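Local coordinates for 5'-deoxynucleotidase (Archaeoglobus fulgidus, PDB 1YNB), which probably hydrolyses 2'-deoxyribonucleoside 5'-phosphates to the deoxyribonucleoside and phosphate, as a metal-dependent homodimer of the HD-domain family, at residues T23-W28 with L126-Q131; A64-T69 with S114-Y119. All blocks are in the same frame, centred on the assembly; numbering follows the deposited sequence.

Contact 1: T23-W28 with L126-Q131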
loop_
_atom_site.group_PDB
_atom_site.type_symbol
_atom_site.label_atom_id
_atom_site.label_comp_id
_atom_site.label_asym_id
_atom_site.label_seq_id
_atom_site.Cartn_x
_atom_site.Cartn_y
_atom_site.Cartn_z
ATOM N N THR A 23 10.164 -6.161 -9.966
ATOM C CA THR A 23 11.541 -5.762 -10.238
ATOM C C THR A 23 11.964 -4.803 -9.107
ATOM O O THR A 23 11.462 -3.685 -8.992
ATOM C CB THR A 23 11.641 -5.000 -11.599
ATOM O OG1 THR A 23 11.197 -5.849 -12.663
ATOM C CG2 THR A 23 13.061 -4.580 -11.858
ATOM N N PRO A 24 12.892 -5.228 -8.239
ATOM C CA PRO A 24 13.270 -4.291 -7.180
ATOM C C PRO A 24 14.045 -3.076 -7.672
ATOM O O PRO A 24 14.735 -3.149 -8.701
ATOM C CB PRO A 24 14.143 -5.152 -6.233
ATOM C CG PRO A 24 14.746 -6.120 -7.133
ATOM C CD PRO A 24 13.635 -6.504 -8.137
ATOM N N ARG A 25 13.913 -1.966 -6.944
ATOM C CA ARG A 25 14.722 -0.775 -7.186
ATOM C C ARG A 25 16.035 -1.274 -6.515
ATOM O O ARG A 25 16.160 -1.288 -5.299
ATOM C CB ARG A 25 14.093 0.405 -6.473
ATOM C CG ARG A 25 12.894 0.939 -7.365
ATOM C CD ARG A 25 13.481 1.974 -8.387
ATOM N NE ARG A 25 13.781 3.213 -7.692
ATOM C CZ ARG A 25 14.370 4.258 -8.291
ATOM N NH1 ARG A 25 14.699 4.146 -9.576
ATOM N NH2 ARG A 25 14.631 5.371 -7.634
ATOM N N SER A 26 16.989 -1.667 -7.363
ATOM C CA SER A 26 18.224 -2.333 -6.919
ATOM C C SER A 26 19.240 -1.658 -6.053
ATOM O O SER A 26 19.969 -2.374 -5.320
ATOM C CB SER A 26 18.962 -2.911 -8.142
ATOM O OG SER A 26 19.391 -1.840 -8.979
ATOM N N GLY A 27 19.338 -0.339 -6.159
ATOM C CA GLY A 27 20.295 0.445 -5.389
ATOM C C GLY A 27 20.138 0.265 -3.901
ATOM O O GLY A 27 21.119 0.356 -3.134
ATOM N N TRP A 28 18.903 0.002 -3.462
ATOM C CA TRP A 28 18.662 -0.203 -2.041
ATOM C C TRP A 28 19.137 -1.523 -1.448
ATOM O O TRP A 28 19.368 -1.592 -0.241
ATOM C CB TRP A 28 17.191 -0.142 -1.717
ATOM C CG TRP A 28 16.487 1.101 -2.254
ATOM C CD1 TRP A 28 15.493 1.115 -3.189
ATOM C CD2 TRP A 28 16.730 2.461 -1.881
ATOM N NE1 TRP A 28 15.091 2.423 -3.432
ATOM C CE2 TRP A 28 15.839 3.269 -2.639
ATOM C CE3 TRP A 28 17.618 3.092 -0.989
ATOM C CZ2 TRP A 28 15.817 4.652 -2.525
ATOM C CZ3 TRP A 28 17.604 4.476 -0.878
ATOM C CH2 TRP A 28 16.700 5.249 -1.645
ATOM N N LEU A 126 13.531 13.472 -7.576
ATOM C CA LEU A 126 12.863 13.878 -6.354
ATOM C C LEU A 126 12.247 12.655 -5.669
ATOM O O LEU A 126 12.230 12.608 -4.432
ATOM C CB LEU A 126 11.716 14.867 -6.605
ATOM C CG LEU A 126 11.909 16.352 -6.314
ATOM C CD1 LEU A 126 10.519 17.020 -6.375
ATOM C CD2 LEU A 126 12.537 16.599 -4.913
ATOM N N GLU A 127 11.673 11.739 -6.452
ATOM C CA GLU A 127 11.054 10.541 -5.869
ATOM C C GLU A 127 12.144 9.787 -5.060
ATOM O O GLU A 127 11.916 9.304 -3.905
ATOM C CB GLU A 127 10.476 9.647 -6.956
ATOM C CG GLU A 127 9.381 8.661 -6.456
ATOM C CD GLU A 127 9.917 7.515 -5.574
ATOM O OE1 GLU A 127 10.977 6.918 -5.913
ATOM O OE2 GLU A 127 9.249 7.205 -4.553
ATOM N N LEU A 128 13.297 9.639 -5.689
ATOM C CA LEU A 128 14.443 8.972 -5.042
ATOM C C LEU A 128 14.831 9.690 -3.758
ATOM O O LEU A 128 15.063 9.037 -2.723
ATOM C CB LEU A 128 15.651 8.937 -5.999
ATOM C CG LEU A 128 16.986 8.434 -5.424
ATOM C CD1 LEU A 128 16.909 6.942 -5.055
ATOM C CD2 LEU A 128 18.004 8.608 -6.494
ATOM N N ALA A 129 14.905 11.025 -3.781
ATOM C CA ALA A 129 15.251 11.773 -2.568
ATOM C C ALA A 129 14.199 11.536 -1.469
ATOM O O ALA A 129 14.539 11.345 -0.304
ATOM C CB ALA A 129 15.381 13.308 -2.869
ATOM N N PHE A 130 12.910 11.561 -1.814
ATOM C CA PHE A 130 11.885 11.301 -0.793
ATOM C C PHE A 130 12.054 9.874 -0.208
ATOM O O PHE A 130 11.940 9.689 1.016
ATOM C CB PHE A 130 10.458 11.381 -1.385
ATOM C CG PHE A 130 9.847 12.743 -1.260
ATOM C CD1 PHE A 130 10.182 13.753 -2.166
ATOM C CD2 PHE A 130 8.950 13.014 -0.238
ATOM C CE1 PHE A 130 9.595 15.045 -2.037
ATOM C CE2 PHE A 130 8.368 14.258 -0.089
ATOM C CZ PHE A 130 8.687 15.296 -1.003
ATOM N N GLN A 131 12.328 8.906 -1.081
ATOM C CA GLN A 131 12.458 7.508 -0.649
ATOM C C GLN A 131 13.745 7.355 0.188
ATOM O O GLN A 131 13.801 6.539 1.125
ATOM C CB GLN A 131 12.472 6.557 -1.841
ATOM C CG GLN A 131 12.434 5.061 -1.420
ATOM C CD GLN A 131 11.220 4.680 -0.562
ATOM O OE1 GLN A 131 10.102 4.533 -1.081
ATOM N NE2 GLN A 131 11.436 4.500 0.753
HETATM O O HOH W 1 13.216 5.728 -5.129
#
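W28 lies between L128 and Q131 of helix 117-135, in the interior of an all-helical HD domain. L128 CD1 and Q131 CG reach its CZ2 from opposite sides of the ring plane, and each stops 3.6 Å from that atom. Both approach obliquely. Q131 has CG anti to the backbone N (chi1 -173°), which brings CG up to the indole. Its amide, whose OE1 bonds to K21 of the second subunit, is turned 80° from the ring plane. R25 comes in on the L128 side of the indole. Its chain bends at chi2 and chi3 and carries the guanidinium to L128, with NH2 3.8 Å from CD1. R25 NE and W28 NE1 both turn to the same oxygen of E37, which fixes how the two side chains sit side by side. E127 OE1 is 4.3 Å from R25 NH2, too far for a salt bridge, and lies well out of the guanidinium plane, so only the charges meet. E127 OE1 also accepts from H42 ND1, probably part of the HD-family metal site although no metal is bound here, so E127 would be a second-shell partner; its OE2 pairs with R45 and with K21 of the second subunit. One water, in plane at the edge of the W28 ring, bridges the charges: it accepts from R25 NH2 at 2.9 Å and donates to E127 OE1 at 2.7 Å.

Contact 2: A64-T69 with S114-Y119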
loop_
_atom_site.group_PDB
_atom_site.type_symbol
_atom_site.label_atom_id
_atom_site.label_comp_id
_atom_site.label_asym_id
_atom_site.label_seq_id
_atom_site.Cartn_x
_atom_site.Cartn_y
_atom_site.Cartn_z
ATOM N N ALA A 64 0.088 18.733 -17.141
ATOM C CA ALA A 64 0.467 18.003 -15.918
ATOM C C ALA A 64 0.160 16.503 -16.112
ATOM O O ALA A 64 0.978 15.645 -15.767
ATOM C CB ALA A 64 -0.294 18.558 -14.746
ATOM N N CYS A 65 -1.007 16.183 -16.679
ATOM C CA CYS A 65 -1.372 14.780 -16.918
ATOM C C CYS A 65 -0.409 14.122 -17.904
ATOM O O CYS A 65 -0.123 12.931 -17.842
ATOM C CB CYS A 65 -2.804 14.696 -17.462
ATOM S SG CYS A 65 -4.006 15.121 -16.312
ATOM N N LYS A 66 0.120 14.890 -18.843
ATOM C CA LYS A 66 1.048 14.310 -19.799
ATOM C C LYS A 66 2.416 14.017 -19.154
ATOM O O LYS A 66 3.158 13.094 -19.539
ATOM C CB LYS A 66 1.241 15.283 -20.963
ATOM C CG LYS A 66 2.148 14.779 -22.044
ATOM C CD LYS A 66 2.065 15.746 -23.248
ATOM C CE LYS A 66 2.795 15.213 -24.449
ATOM N NZ LYS A 66 2.762 16.270 -25.520
ATOM N N ALA A 67 2.765 14.858 -18.203
ATOM C CA ALA A 67 4.034 14.697 -17.521
ATOM C C ALA A 67 3.934 13.434 -16.651
ATOM O O ALA A 67 4.891 12.674 -16.556
ATOM C CB ALA A 67 4.315 15.921 -16.678
ATOM N N ALA A 68 2.805 13.259 -16.004
ATOM C CA ALA A 68 2.598 12.078 -15.162
ATOM C C ALA A 68 2.669 10.822 -16.005
ATOM O O ALA A 68 3.348 9.853 -15.652
ATOM C CB ALA A 68 1.272 12.173 -14.444
ATOM N N THR A 69 2.002 10.834 -17.164
ATOM C CA THR A 69 2.017 9.666 -18.023
ATOM C C THR A 69 3.401 9.347 -18.521
ATOM O O THR A 69 3.817 8.188 -18.561
ATOM C CB THR A 69 1.054 9.869 -19.241
ATOM O OG1 THR A 69 -0.233 10.205 -18.746
ATOM C CG2 THR A 69 0.965 8.626 -20.064
ATOM N N SER A 114 8.763 14.585 -25.325
ATOM C CA SER A 114 9.937 15.447 -25.296
ATOM C C SER A 114 9.645 16.754 -24.573
ATOM O O SER A 114 10.521 17.307 -23.918
ATOM C CB SER A 114 10.437 15.728 -26.716
ATOM O OG SER A 114 11.346 14.711 -27.118
ATOM N N ASP A 115 8.412 17.231 -24.648
ATOM C CA ASP A 115 8.058 18.478 -23.989
ATOM C C ASP A 115 7.902 18.410 -22.477
ATOM O O ASP A 115 7.732 19.447 -21.832
ATOM C CB ASP A 115 6.770 19.049 -24.573
ATOM C CG ASP A 115 5.624 18.074 -24.505
ATOM O OD1 ASP A 115 5.891 16.868 -24.662
ATOM O OD2 ASP A 115 4.456 18.503 -24.317
ATOM N N VAL A 116 7.915 17.201 -21.908
ATOM C CA VAL A 116 7.774 17.068 -20.460
ATOM C C VAL A 116 8.940 16.276 -19.893
ATOM O O VAL A 116 8.936 15.907 -18.713
ATOM C CB VAL A 116 6.438 16.335 -20.061
ATOM C CG1 VAL A 116 5.231 17.188 -20.387
ATOM C CG2 VAL A 116 6.341 14.999 -20.761
ATOM N N GLU A 117 9.944 15.997 -20.710
ATOM C CA GLU A 117 11.053 15.228 -20.199
ATOM C C GLU A 117 11.733 15.882 -19.015
ATOM O O GLU A 117 12.305 15.185 -18.177
ATOM C CB GLU A 117 12.076 14.903 -21.298
ATOM C CG GLU A 117 11.561 13.800 -22.237
ATOM C CD GLU A 117 10.785 12.685 -21.481
ATOM O OE1 GLU A 117 11.389 11.906 -20.703
ATOM O OE2 GLU A 117 9.555 12.590 -21.657
ATOM N N VAL A 118 11.683 17.206 -18.921
ATOM C CA VAL A 118 12.333 17.821 -17.771
ATOM C C VAL A 118 11.552 17.552 -16.496
ATOM O O VAL A 118 12.154 17.354 -15.452
ATOM C CB VAL A 118 12.549 19.337 -17.939
ATOM C CG1 VAL A 118 13.088 19.922 -16.675
ATOM C CG2 VAL A 118 13.580 19.576 -19.033
ATOM N N TYR A 119 10.224 17.531 -16.568
ATOM C CA TYR A 119 9.454 17.240 -15.361
ATOM C C TYR A 119 9.648 15.768 -14.969
ATOM O O TYR A 119 9.673 15.438 -13.783
ATOM C CB TYR A 119 7.960 17.518 -15.560
ATOM C CG TYR A 119 7.663 18.974 -15.824
ATOM C CD1 TYR A 119 8.005 19.955 -14.885
ATOM C CD2 TYR A 119 7.112 19.385 -17.046
ATOM C CE1 TYR A 119 7.819 21.308 -15.156
ATOM C CE2 TYR A 119 6.917 20.745 -17.324
ATOM C CZ TYR A 119 7.281 21.699 -16.373
ATOM O OH TYR A 119 7.152 23.041 -16.647
#
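A67 and V116 form the close part of this contact. Their CA atoms are 5.3 Å apart, since the alanine on helix 61-73 is small enough to let the backbone at V116 come near. V116 CB sits 3.9 Å from A67 CA. The two V116 methyls lie about A67 CA: CG1 also meets A67 CB, and CG2 is 3.9 Å from K66 O. Y119 adds its CB to the same patch, 4.1 Å from A67 CB, and its OH is bonded to E59. V116 holds the N-cap position of helix 117-135, so the contact joins the start of that helix to the side of helix 61-73. Both are helices of the HD domain, and helix 61-73 runs straight into the probable HD motif. Beyond V116 the contact thins out towards solvent. There K66, which also packs on C65 of the second subunit, stretches fully, CG anti to its N (chi1 -178°), and crosses D115 at about a right angle. K66 NZ meets D115 OD2 on the syn side at 3.1 Å, 22° out of the carboxylate plane, in a salt bridge. A second, weak bond runs from K66 NZ to D115 OD1 at 3.3 Å. With a methionine in place of K66, D115 would probably lose its charged mate across this contact and its carboxylate would be freer to turn.

Overall arrangement
From the N terminus, helix 8-18 leads into the loop with residues 23-28, the first half of contact 1. The chain then passes through helices 39-56 and 61-73, and the latter supplies residues 64-69. Contact 2 closes the inner loop when the chain returns at 114-119. Residues 126-131, further along the same helix 117-135, close the outer loop, so contact 2 is enclosed by contact 1. Helix 117-135 is thus tied to helix 61-73 at its start and to the N-terminal loop further on. The centres lie about 20 Å apart, and the nearest atoms of the two contacts are about 7 Å apart, with no touch between them. Both contacts also reach the second subunit.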